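Local coordinates for ferritin (Ulva pertusa, PDB 3VNX), which stores iron inside a shell of 24 subunits and probably oxidises ferrous iron at a ferroxidase site within each subunit, at residues Val34-Ile38 with Glu39-Ala43; Arg87-Ala90 with His91-Met94; Glu135-Asn138 with Phe139-Gln143. One frame throughout, in Å; residues are numbered along the deposited sequence.

Interaction 1 of 3, residues Val34-Ile38 with Glu39-Ala43; sequences VEYHI and ECEAA
Tyr36 holds its CG anti to the backbone N (chi1 -170°), which sets the ring beside the first turn of the helix, where CE2 lies 3.8 Å from CB of Glu41. The two side chains cross at about a right angle. His37 has the same first torsion and turns its imidazole alongside Glu39, the two pointing the same way, with ring and carboxylate planes 69° apart. The ring atom nearest Glu39 is a carbon, CD2, with Glu39 CB at 3.1 Å. His37 also occupies the N-cap of helix 38-66, the first helix of the four-helix bundle of ferritins. His37 O takes Glu41 N at 2.9 Å in a nearly straight bond (N-H...O 175°), and Ile38 O takes Ala42 N at 2.8 Å, so the helical pattern of bonds is running from the cap onward. Cys40 SG lies 4.1 Å from His37 CB. The polar ends have partners outside the turn: Tyr36 OH with Gln97, Glu39 with Lys151, and Glu41 with Arg33 and the backbone N of Arg103. The His37 ring stacks on that of His152.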
ATOM      1  N   VAL A  34      45.909  33.502  -7.638  1.00 38.69           N
ATOM      2  CA  VAL A  34      45.805  34.879  -7.184  1.00 44.87           C
ATOM      3  C   VAL A  34      46.355  35.006  -5.771  1.00 50.73           C
ATOM      4  O   VAL A  34      45.822  34.397  -4.834  1.00 47.07           O
ATOM      5  CB  VAL A  34      44.341  35.363  -7.147  1.00 48.00           C
ATOM      6  CG1 VAL A  34      44.211  36.580  -6.219  1.00 45.54           C
ATOM      7  CG2 VAL A  34      43.832  35.669  -8.530  1.00 36.58           C
ATOM      8  N   GLU A  35      47.412  35.807  -5.616  1.00 52.82           N
ATOM      9  CA  GLU A  35      48.021  36.030  -4.305  1.00 43.93           C
ATOM     10  C   GLU A  35      48.240  34.728  -3.551  1.00 45.03           C
ATOM     11  O   GLU A  35      47.927  34.619  -2.370  1.00 44.05           O
ATOM     12  CB  GLU A  35      47.167  36.971  -3.470  1.00 39.69           C
ATOM     13  CG  GLU A  35      47.160  38.391  -3.990  1.00 50.99           C
ATOM     14  CD  GLU A  35      48.511  39.054  -3.819  1.00 59.11           C
ATOM     15  OE1 GLU A  35      49.287  38.574  -2.963  1.00 53.06           O
ATOM     16  OE2 GLU A  35      48.796  40.042  -4.536  1.00 57.86           O
ATOM     17  N   TYR A  36      48.781  33.744  -4.255  1.00 49.66           N
ATOM     18  CA  TYR A  36      49.035  32.441  -3.683  1.00 46.63           C
ATOM     19  C   TYR A  36      50.548  32.191  -3.668  1.00 47.40           C
ATOM     20  O   TYR A  36      51.119  31.747  -4.667  1.00 48.16           O
ATOM     21  CB  TYR A  36      48.278  31.357  -4.488  1.00 48.20           C
ATOM     22  CG  TYR A  36      48.299  30.008  -3.806  1.00 46.84           C
ATOM     23  CD1 TYR A  36      47.651  29.815  -2.590  1.00 45.11           C
ATOM     24  CD2 TYR A  36      48.995  28.936  -4.354  1.00 46.31           C
ATOM     25  CE1 TYR A  36      47.685  28.577  -1.938  1.00 41.37           C
ATOM     26  CE2 TYR A  36      49.031  27.695  -3.712  1.00 51.25           C
ATOM     27  CZ  TYR A  36      48.378  27.527  -2.499  1.00 45.45           C
ATOM     28  OH  TYR A  36      48.414  26.305  -1.858  1.00 46.64           O
ATOM     29  N   HIS A  37      51.175  32.473  -2.522  1.00 50.91           N
ATOM     30  CA  HIS A  37      52.634  32.525  -2.375  1.00 44.47           C
ATOM     31  C   HIS A  37      53.330  31.192  -2.583  1.00 47.56           C
ATOM     32  O   HIS A  37      52.822  30.136  -2.199  1.00 48.55           O
ATOM     33  CB  HIS A  37      53.000  33.089  -0.993  1.00 55.79           C
ATOM     34  CG  HIS A  37      54.445  33.487  -0.845  1.00 52.50           C
ATOM     35  ND1 HIS A  37      54.886  34.779  -1.037  1.00 50.17           N
ATOM     36  CD2 HIS A  37      55.536  32.771  -0.480  1.00 53.98           C
ATOM     37  CE1 HIS A  37      56.189  34.838  -0.821  1.00 50.11           C
ATOM     38  NE2 HIS A  37      56.607  33.636  -0.472  1.00 49.66           N
ATOM     39  N   ILE A  38      54.516  31.240  -3.178  1.00 42.57           N
ATOM     40  CA  ILE A  38      55.249  30.006  -3.466  1.00 46.93           C
ATOM     41  C   ILE A  38      55.523  29.225  -2.202  1.00 42.36           C
ATOM     42  O   ILE A  38      55.485  27.996  -2.195  1.00 51.71           O
ATOM     43  CB  ILE A  38      56.572  30.276  -4.180  1.00 49.45           C
ATOM     44  CG1 ILE A  38      57.450  31.215  -3.336  1.00 49.07           C
ATOM     45  CG2 ILE A  38      56.309  30.833  -5.588  1.00 39.94           C
ATOM     46  CD1 ILE A  38      58.811  31.458  -3.924  1.00 39.13           C
ATOM     47  N   GLU A  39      55.778  29.948  -1.123  1.00 44.60           N
ATOM     48  CA  GLU A  39      56.104  29.318   0.144  1.00 57.25           C
ATOM     49  C   GLU A  39      54.883  28.541   0.660  1.00 52.68           C
ATOM     50  O   GLU A  39      54.997  27.411   1.132  1.00 51.37           O
ATOM     51  CB  GLU A  39      56.578  30.384   1.133  1.00 54.40           C
ATOM     52  CG  GLU A  39      57.367  29.849   2.297  1.00 62.17           C
ATOM     53  CD  GLU A  39      58.045  30.952   3.089  1.00 65.22           C
ATOM     54  OE1 GLU A  39      58.492  31.931   2.458  1.00 60.97           O
ATOM     55  OE2 GLU A  39      58.137  30.823   4.333  1.00 62.45           O
ATOM     56  N   CYS A  40      53.713  29.152   0.545  1.00 47.77           N
ATOM     57  CA  CYS A  40      52.465  28.466   0.848  1.00 51.53           C
ATOM     58  C   CYS A  40      52.272  27.245  -0.041  1.00 47.51           C
ATOM     59  O   CYS A  40      52.037  26.143   0.460  1.00 44.54           O
ATOM     60  CB  CYS A  40      51.281  29.421   0.693  1.00 56.54           C
ATOM     61  SG  CYS A  40      51.295  30.769   1.904  1.00 45.01           S
ATOM     62  N   GLU A  41      52.382  27.440  -1.355  1.00 44.97           N
ATOM     63  CA  GLU A  41      52.300  26.333  -2.311  1.00 46.44           C
ATOM     64  C   GLU A  41      53.216  25.189  -1.915  1.00 50.61           C
ATOM     65  O   GLU A  41      52.817  24.019  -1.947  1.00 43.69           O
ATOM     66  CB  GLU A  41      52.692  26.811  -3.699  1.00 50.34           C
ATOM     67  CG  GLU A  41      52.824  25.714  -4.742  1.00 43.57           C
ATOM     68  CD  GLU A  41      53.253  26.287  -6.081  1.00 51.89           C
ATOM     69  OE1 GLU A  41      53.930  27.344  -6.059  1.00 52.28           O
ATOM     70  OE2 GLU A  41      52.922  25.699  -7.141  1.00 46.54           O
ATOM     71  N   ALA A  42      54.445  25.537  -1.535  1.00 42.63           N
ATOM     72  CA  ALA A  42      55.428  24.535  -1.124  1.00 48.96           C
ATOM     73  C   ALA A  42      55.094  23.879   0.229  1.00 46.88           C
ATOM     74  O   ALA A  42      55.311  22.681   0.416  1.00 46.90           O
ATOM     75  CB  ALA A  42      56.851  25.138  -1.115  1.00 44.75           C
ATOM     76  N   ALA A  43      54.575  24.658   1.172  1.00 41.94           N
ATOM     77  CA  ALA A  43      54.179  24.098   2.465  1.00 46.15           C
ATOM     78  C   ALA A  43      53.034  23.090   2.329  1.00 47.57           C
ATOM     79  O   ALA A  43      52.972  22.103   3.067  1.00 45.34           O
ATOM     80  CB  ALA A  43      53.788  25.204   3.429  1.00 41.12           C
TER

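Interaction 2 of 3, residues Arg87-Ala90 with His91-Met94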
ATOM      1  N   ARG A  87      45.181   9.194   3.531  1.00 38.75           N
ATOM      2  CA  ARG A  87      45.419   9.342   2.097  1.00 42.04           C
ATOM      3  C   ARG A  87      44.421  10.324   1.511  1.00 44.21           C
ATOM      4  O   ARG A  87      44.758  11.113   0.631  1.00 43.75           O
ATOM      5  CB  ARG A  87      45.315   7.991   1.385  1.00 37.06           C
ATOM      6  CG  ARG A  87      45.387   8.082  -0.120  1.00 39.27           C
ATOM      7  CD  ARG A  87      45.637   6.710  -0.739  1.00 44.48           C
ATOM      8  NE  ARG A  87      45.520   6.707  -2.200  1.00 36.78           N
ATOM      9  CZ  ARG A  87      44.371   6.615  -2.867  1.00 45.78           C
ATOM     10  NH1 ARG A  87      43.212   6.533  -2.205  1.00 39.19           N
ATOM     11  NH2 ARG A  87      44.376   6.603  -4.202  1.00 44.87           N
ATOM     12  N   GLU A  88      43.188  10.273   2.014  1.00 48.98           N
ATOM     13  CA  GLU A  88      42.164  11.237   1.637  1.00 42.21           C
ATOM     14  C   GLU A  88      42.520  12.642   2.137  1.00 41.40           C
ATOM     15  O   GLU A  88      42.231  13.630   1.470  1.00 41.96           O
ATOM     16  CB  GLU A  88      40.776  10.783   2.131  1.00 42.33           C
ATOM     17  CG  GLU A  88      39.631  11.808   1.937  1.00 39.02           C
ATOM     18  CD  GLU A  88      39.330  12.192   0.471  1.00 56.42           C
ATOM     19  OE1 GLU A  88      39.032  13.391   0.220  1.00 54.31           O
ATOM     20  OE2 GLU A  88      39.372  11.312  -0.425  1.00 52.75           O
ATOM     21  N   HIS A  89      43.152  12.733   3.303  1.00 41.66           N
ATOM     22  CA  HIS A  89      43.646  14.026   3.764  1.00 41.85           C
ATOM     23  C   HIS A  89      44.635  14.610   2.761  1.00 46.48           C
ATOM     24  O   HIS A  89      44.562  15.800   2.428  1.00 43.42           O
ATOM     25  CB  HIS A  89      44.279  13.929   5.151  1.00 50.61           C
ATOM     26  CG  HIS A  89      43.291  13.684   6.249  1.00 54.61           C
ATOM     27  ND1 HIS A  89      43.653  13.164   7.473  1.00 48.62           N
ATOM     28  CD2 HIS A  89      41.953  13.889   6.306  1.00 56.19           C
ATOM     29  CE1 HIS A  89      42.582  13.059   8.238  1.00 52.53           C
ATOM     30  NE2 HIS A  89      41.535  13.489   7.554  1.00 60.74           N
ATOM     31  N   ALA A  90      45.552  13.766   2.276  1.00 43.80           N
ATOM     32  CA  ALA A  90      46.503  14.171   1.243  1.00 40.38           C
ATOM     33  C   ALA A  90      45.776  14.634  -0.018  1.00 42.28           C
ATOM     34  O   ALA A  90      46.100  15.684  -0.594  1.00 40.93           O
ATOM     35  CB  ALA A  90      47.473  13.035   0.922  1.00 38.53           C
ATOM     36  N   HIS A  91      44.782  13.853  -0.436  1.00 38.45           N
ATOM     37  CA  HIS A  91      43.959  14.201  -1.598  1.00 43.44           C
ATOM     38  C   HIS A  91      43.244  15.564  -1.501  1.00 45.38           C
ATOM     39  O   HIS A  91      43.136  16.293  -2.502  1.00 39.30           O
ATOM     40  CB  HIS A  91      42.933  13.095  -1.869  1.00 46.66           C
ATOM     41  CG  HIS A  91      42.167  13.288  -3.141  1.00 55.13           C
ATOM     42  ND1 HIS A  91      42.724  13.076  -4.385  1.00 50.10           N
ATOM     43  CD2 HIS A  91      40.886  13.682  -3.364  1.00 45.34           C
ATOM     44  CE1 HIS A  91      41.820  13.327  -5.319  1.00 47.60           C
ATOM     45  NE2 HIS A  91      40.699  13.693  -4.724  1.00 46.46           N
ATOM     46  N   MET A  92      42.742  15.904  -0.312  1.00 43.71           N
ATOM     47  CA  MET A  92      42.059  17.182  -0.089  0.54 47.40           C
ATOM     48  C   MET A  92      43.064  18.334  -0.210  1.00 49.87           C
ATOM     49  O   MET A  92      42.749  19.426  -0.719  1.00 44.22           O
ATOM     50  CB  MET A  92      41.370  17.208   1.295  0.54 46.76           C
ATOM     51  CG  MET A  92      40.228  16.191   1.488  0.54 48.35           C
ATOM     52  SD  MET A  92      39.988  15.581   3.192  0.54 61.07           S
ATOM     53  CE  MET A  92      39.227  16.988   4.007  0.54 45.28           C
ATOM     54  N   LEU A  93      44.281  18.087   0.271  1.00 43.77           N
ATOM     55  CA  LEU A  93      45.319  19.110   0.191  1.00 49.70           C
ATOM     56  C   LEU A  93      45.680  19.328  -1.269  1.00 42.36           C
ATOM     57  O   LEU A  93      45.812  20.461  -1.711  1.00 44.81           O
ATOM     58  CB  LEU A  93      46.545  18.724   1.017  1.00 47.65           C
ATOM     59  CG  LEU A  93      46.294  18.814   2.523  1.00 46.48           C
ATOM     60  CD1 LEU A  93      47.331  18.015   3.292  1.00 48.60           C
ATOM     61  CD2 LEU A  93      46.281  20.281   2.957  1.00 39.55           C
ATOM     62  N   MET A  94      45.794  18.238  -2.019  1.00 38.84           N
ATOM     63  CA  MET A  94      46.107  18.326  -3.441  1.00 44.95           C
ATOM     64  C   MET A  94      45.005  19.077  -4.162  1.00 40.10           C
ATOM     65  O   MET A  94      45.262  19.938  -5.017  1.00 39.03           O
ATOM     66  CB  MET A  94      46.303  16.925  -4.024  1.00 39.36           C
ATOM     67  CG  MET A  94      47.405  16.147  -3.303  1.00 41.39           C
ATOM     68  SD  MET A  94      47.431  14.376  -3.616  1.00 43.89           S
ATOM     69  CE  MET A  94      47.735  14.355  -5.394  1.00 43.18           C
TER
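Arg87 bonds to His91 through the backbone alone, its O taking His91 N at 2.9 Å; its guanidinium turns instead to a neighbouring subunit, where NH2 forms a salt bridge with Asp84. Glu88 accepts Met92 N in the same i to i+4 manner, and its side chain runs forward along the helix, CG anti to the backbone N and the chain bent at chi2 (62°). That bend puts OE1 4.0 Å from CD2 at the edge of the His91 ring, carboxylate and imidazole planes 61° apart. Met92 CG also comes near OE1, but Met92 is modelled in two conformers and this approach is uncertain. With an alanine here, the CD2 edge of His91 is likely to lose the carboxylate beside it, a gap opening next to the ring. His91 is held independently through ND1, hydrogen-bonded to His59 NE2 of the neighbouring subunit. His89 O receives Leu93 N at 3.2 Å, with Leu93 CG resting 3.5 Å from the same oxygen, and Ala90 O takes Met94 N at 2.9 Å. The site itself lies on the His89 side: this ring packs against Glu51 of helix 38-66 and Glu168 of helix 155-201, and a calcium ion lies about 3 Å from its side chain, an arrangement consistent with the dinuclear ferroxidase site at the heart of the ferritin four-helix bundle.

Interaction 3 of 3, residues Glu135-Asn138 with Phe139-Gln143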
ATOM      1  N   GLU A 135      49.892  11.335  15.698  1.00 42.24           N
ATOM      2  CA  GLU A 135      48.801  12.282  15.546  1.00 40.71           C
ATOM      3  C   GLU A 135      49.143  13.623  16.188  1.00 46.78           C
ATOM      4  O   GLU A 135      48.884  14.682  15.604  1.00 46.39           O
ATOM      5  CB  GLU A 135      47.517  11.703  16.126  1.00 52.18           C
ATOM      6  CG  GLU A 135      47.021  10.463  15.402  1.00 47.72           C
ATOM      7  CD  GLU A 135      46.658  10.762  13.965  1.00 52.58           C
ATOM      8  OE1 GLU A 135      46.379  11.942  13.667  1.00 62.74           O
ATOM      9  OE2 GLU A 135      46.653   9.831  13.135  1.00 50.08           O
ATOM     10  N   LYS A 136      49.735  13.584  17.381  1.00 45.91           N
ATOM     11  CA  LYS A 136      50.223  14.819  18.031  1.00 51.18           C
ATOM     12  C   LYS A 136      51.253  15.522  17.146  1.00 51.19           C
ATOM     13  O   LYS A 136      51.177  16.737  16.925  1.00 46.75           O
ATOM     14  CB  LYS A 136      50.817  14.528  19.414  1.00 45.20           C
ATOM     15  CG  LYS A 136      49.786  13.959  20.408  1.00 43.53           C
ATOM     16  CD  LYS A 136      50.421  13.442  21.699  1.00 47.26           C
ATOM     17  CE  LYS A 136      50.688  14.567  22.690  1.00 44.59           C
ATOM     18  NZ  LYS A 136      51.357  14.106  23.951  1.00 40.28           N
ATOM     19  N   LEU A 137      52.201  14.742  16.621  1.00 45.39           N
ATOM     20  CA  LEU A 137      53.177  15.274  15.685  1.00 48.38           C
ATOM     21  C   LEU A 137      52.449  15.982  14.542  1.00 51.17           C
ATOM     22  O   LEU A 137      52.765  17.135  14.214  1.00 45.25           O
ATOM     23  CB  LEU A 137      54.052  14.149  15.124  1.00 48.22           C
ATOM     24  CG  LEU A 137      55.475  14.532  14.703  0.92 54.85           C
ATOM     25  CD1 LEU A 137      56.054  13.521  13.722  0.87 51.42           C
ATOM     26  CD2 LEU A 137      55.553  15.940  14.135  0.84 50.70           C
ATOM     27  N   ASN A 138      51.476  15.302  13.930  1.00 42.46           N
ATOM     28  CA  ASN A 138      50.806  15.903  12.789  1.00 40.11           C
ATOM     29  C   ASN A 138      49.991  17.142  13.159  1.00 45.88           C
ATOM     30  O   ASN A 138      49.808  18.033  12.339  1.00 40.08           O
ATOM     31  CB  ASN A 138      49.943  14.910  12.032  1.00 51.91           C
ATOM     32  CG  ASN A 138      49.645  15.386  10.625  1.00 55.64           C
ATOM     33  OD1 ASN A 138      50.394  16.189  10.084  1.00 48.77           O
ATOM     34  ND2 ASN A 138      48.552  14.915  10.035  1.00 53.27           N
ATOM     35  N   PHE A 139      49.513  17.194  14.398  1.00 43.25           N
ATOM     36  CA  PHE A 139      48.820  18.370  14.894  1.00 44.04           C
ATOM     37  C   PHE A 139      49.776  19.565  14.827  1.00 49.90           C
ATOM     38  O   PHE A 139      49.417  20.659  14.356  1.00 45.80           O
ATOM     39  CB  PHE A 139      48.354  18.121  16.324  1.00 43.08           C
ATOM     40  CG  PHE A 139      47.571  19.253  16.922  1.00 47.49           C
ATOM     41  CD1 PHE A 139      46.929  20.180  16.119  1.00 48.85           C
ATOM     42  CD2 PHE A 139      47.466  19.375  18.302  1.00 43.61           C
ATOM     43  CE1 PHE A 139      46.203  21.226  16.683  1.00 46.53           C
ATOM     44  CE2 PHE A 139      46.744  20.394  18.875  1.00 47.25           C
ATOM     45  CZ  PHE A 139      46.108  21.335  18.058  1.00 54.98           C
ATOM     46  N   GLN A 140      51.008  19.350  15.263  1.00 41.31           N
ATOM     47  CA  GLN A 140      51.991  20.424  15.200  1.00 45.87           C
ATOM     48  C   GLN A 140      52.352  20.758  13.749  1.00 50.35           C
ATOM     49  O   GLN A 140      52.434  21.938  13.377  1.00 44.39           O
ATOM     50  CB  GLN A 140      53.225  20.074  16.027  1.00 42.33           C
ATOM     51  CG  GLN A 140      52.941  20.137  17.519  1.00 52.29           C
ATOM     52  CD  GLN A 140      53.770  19.157  18.338  1.00 68.83           C
ATOM     53  OE1 GLN A 140      54.368  19.535  19.347  1.00 77.83           O
ATOM     54  NE2 GLN A 140      53.809  17.895  17.910  1.00 56.14           N
ATOM     55  N   LYS A 141      52.546  19.729  12.922  1.00 43.26           N
ATOM     56  CA  LYS A 141      52.778  19.982  11.498  1.00 45.28           C
ATOM     57  C   LYS A 141      51.647  20.856  10.957  1.00 48.12           C
ATOM     58  O   LYS A 141      51.893  21.854  10.274  1.00 45.41           O
ATOM     59  CB  LYS A 141      52.875  18.682  10.697  1.00 39.88           C
ATOM     60  CG  LYS A 141      54.119  17.863  10.976  1.00 46.10           C
ATOM     61  CD  LYS A 141      55.394  18.653  10.656  1.00 41.20           C
ATOM     62  CE  LYS A 141      56.665  17.818  10.892  1.00 56.42           C
ATOM     63  NZ  LYS A 141      57.848  18.348  10.130  1.00 47.70           N
ATOM     64  N   LEU A 142      50.407  20.498  11.280  1.00 39.15           N
ATOM     65  CA  LEU A 142      49.285  21.281  10.787  1.00 46.08           C
ATOM     66  C   LEU A 142      49.384  22.707  11.316  1.00 49.23           C
ATOM     67  O   LEU A 142      49.173  23.653  10.563  1.00 42.02           O
ATOM     68  CB  LEU A 142      47.937  20.633  11.135  1.00 44.73           C
ATOM     69  CG  LEU A 142      47.576  19.471  10.201  1.00 47.80           C
ATOM     70  CD1 LEU A 142      46.375  18.666  10.706  1.00 43.79           C
ATOM     71  CD2 LEU A 142      47.346  19.979   8.783  1.00 41.56           C
ATOM     72  N   GLN A 143      49.722  22.856  12.601  1.00 41.26           N
ATOM     73  CA  GLN A 143      49.904  24.181  13.187  1.00 43.54           C
ATOM     74  C   GLN A 143      50.942  25.017  12.413  1.00 50.11           C
ATOM     75  O   GLN A 143      50.703  26.182  12.065  1.00 47.01           O
ATOM     76  CB  GLN A 143      50.287  24.061  14.661  1.00 47.44           C
ATOM     77  CG  GLN A 143      49.087  23.926  15.602  1.00 44.67           C
ATOM     78  CD  GLN A 143      49.490  23.470  16.988  1.00 48.11           C
ATOM     79  OE1 GLN A 143      50.610  23.003  17.195  1.00 52.41           O
ATOM     80  NE2 GLN A 143      48.579  23.597  17.943  1.00 50.59           N
TER
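Leu137 and Lys141 lie side by side, pointing the same way, one helical turn apart. Lys141 bends at chi2 (-60°), which brings CE to 3.9 Å from Leu137 CD2, so that one leucine methyl lies along the lysine's aliphatic part. Asn138 meets the same lysine from another direction: the two side chains cross at about a right angle, with OD1 3.6 Å from Lys141 CB. Inside the four-helix bundle the Asn138 amide bonds to helix 38-66, OD1 taking Gln47 NE2 and ND2 giving to Glu51, and a bound calcium ion lies about 3 Å from its side chain. Gln140 has CG beside its backbone N (chi1 -72°) and bends again at chi2, folding its amide back along the helix. NE2 has its main partner in Glu18 OE2 of a neighbouring subunit, a hydrogen bond, and comes 3.0 Å from Lys136 O in a weak one (N-H...O 128°). Lys136 O also accepts Gln140 N at 3.1 Å, and thus receives two N-H groups of one residue, the side-chain one weakly. Phe139 CB sits 3.2 Å from Lys136 O, and Gln143 NE2 stands 3.3 Å above one face of the phenyl ring, offset toward its rim. In that neighbouring subunit Lys136 NZ bonds to Tyr31 O and Lys141 NZ forms a long, weak ion pair with Glu14, which implies that this turn's polar ends chiefly join it to its surroundings.

How the interactions relate
All three contacts are local and belong to one bundle: two lie within helices and one at the start of one. Interaction 1 opens helix 38-66 and is partly buried near an end of the chain's body, its centre about 17 Å from that of interaction 2 and about 20 Å from that of interaction 3. Interactions 2 and 3 are buried mid-helix contacts on helix 73-99 and helix 123-151, centres about 15 Å apart, and both present a side chain that lies about 3 Å from a bound calcium ion. Interaction 1 is shaped by a backbone cap and charged partners, interaction 2 by histidines, and interaction 3 by amides and aliphatic chains. Val34 packs on Phe139 of a neighbouring subunit, joining copies of interactions 1 and 3 within the shell.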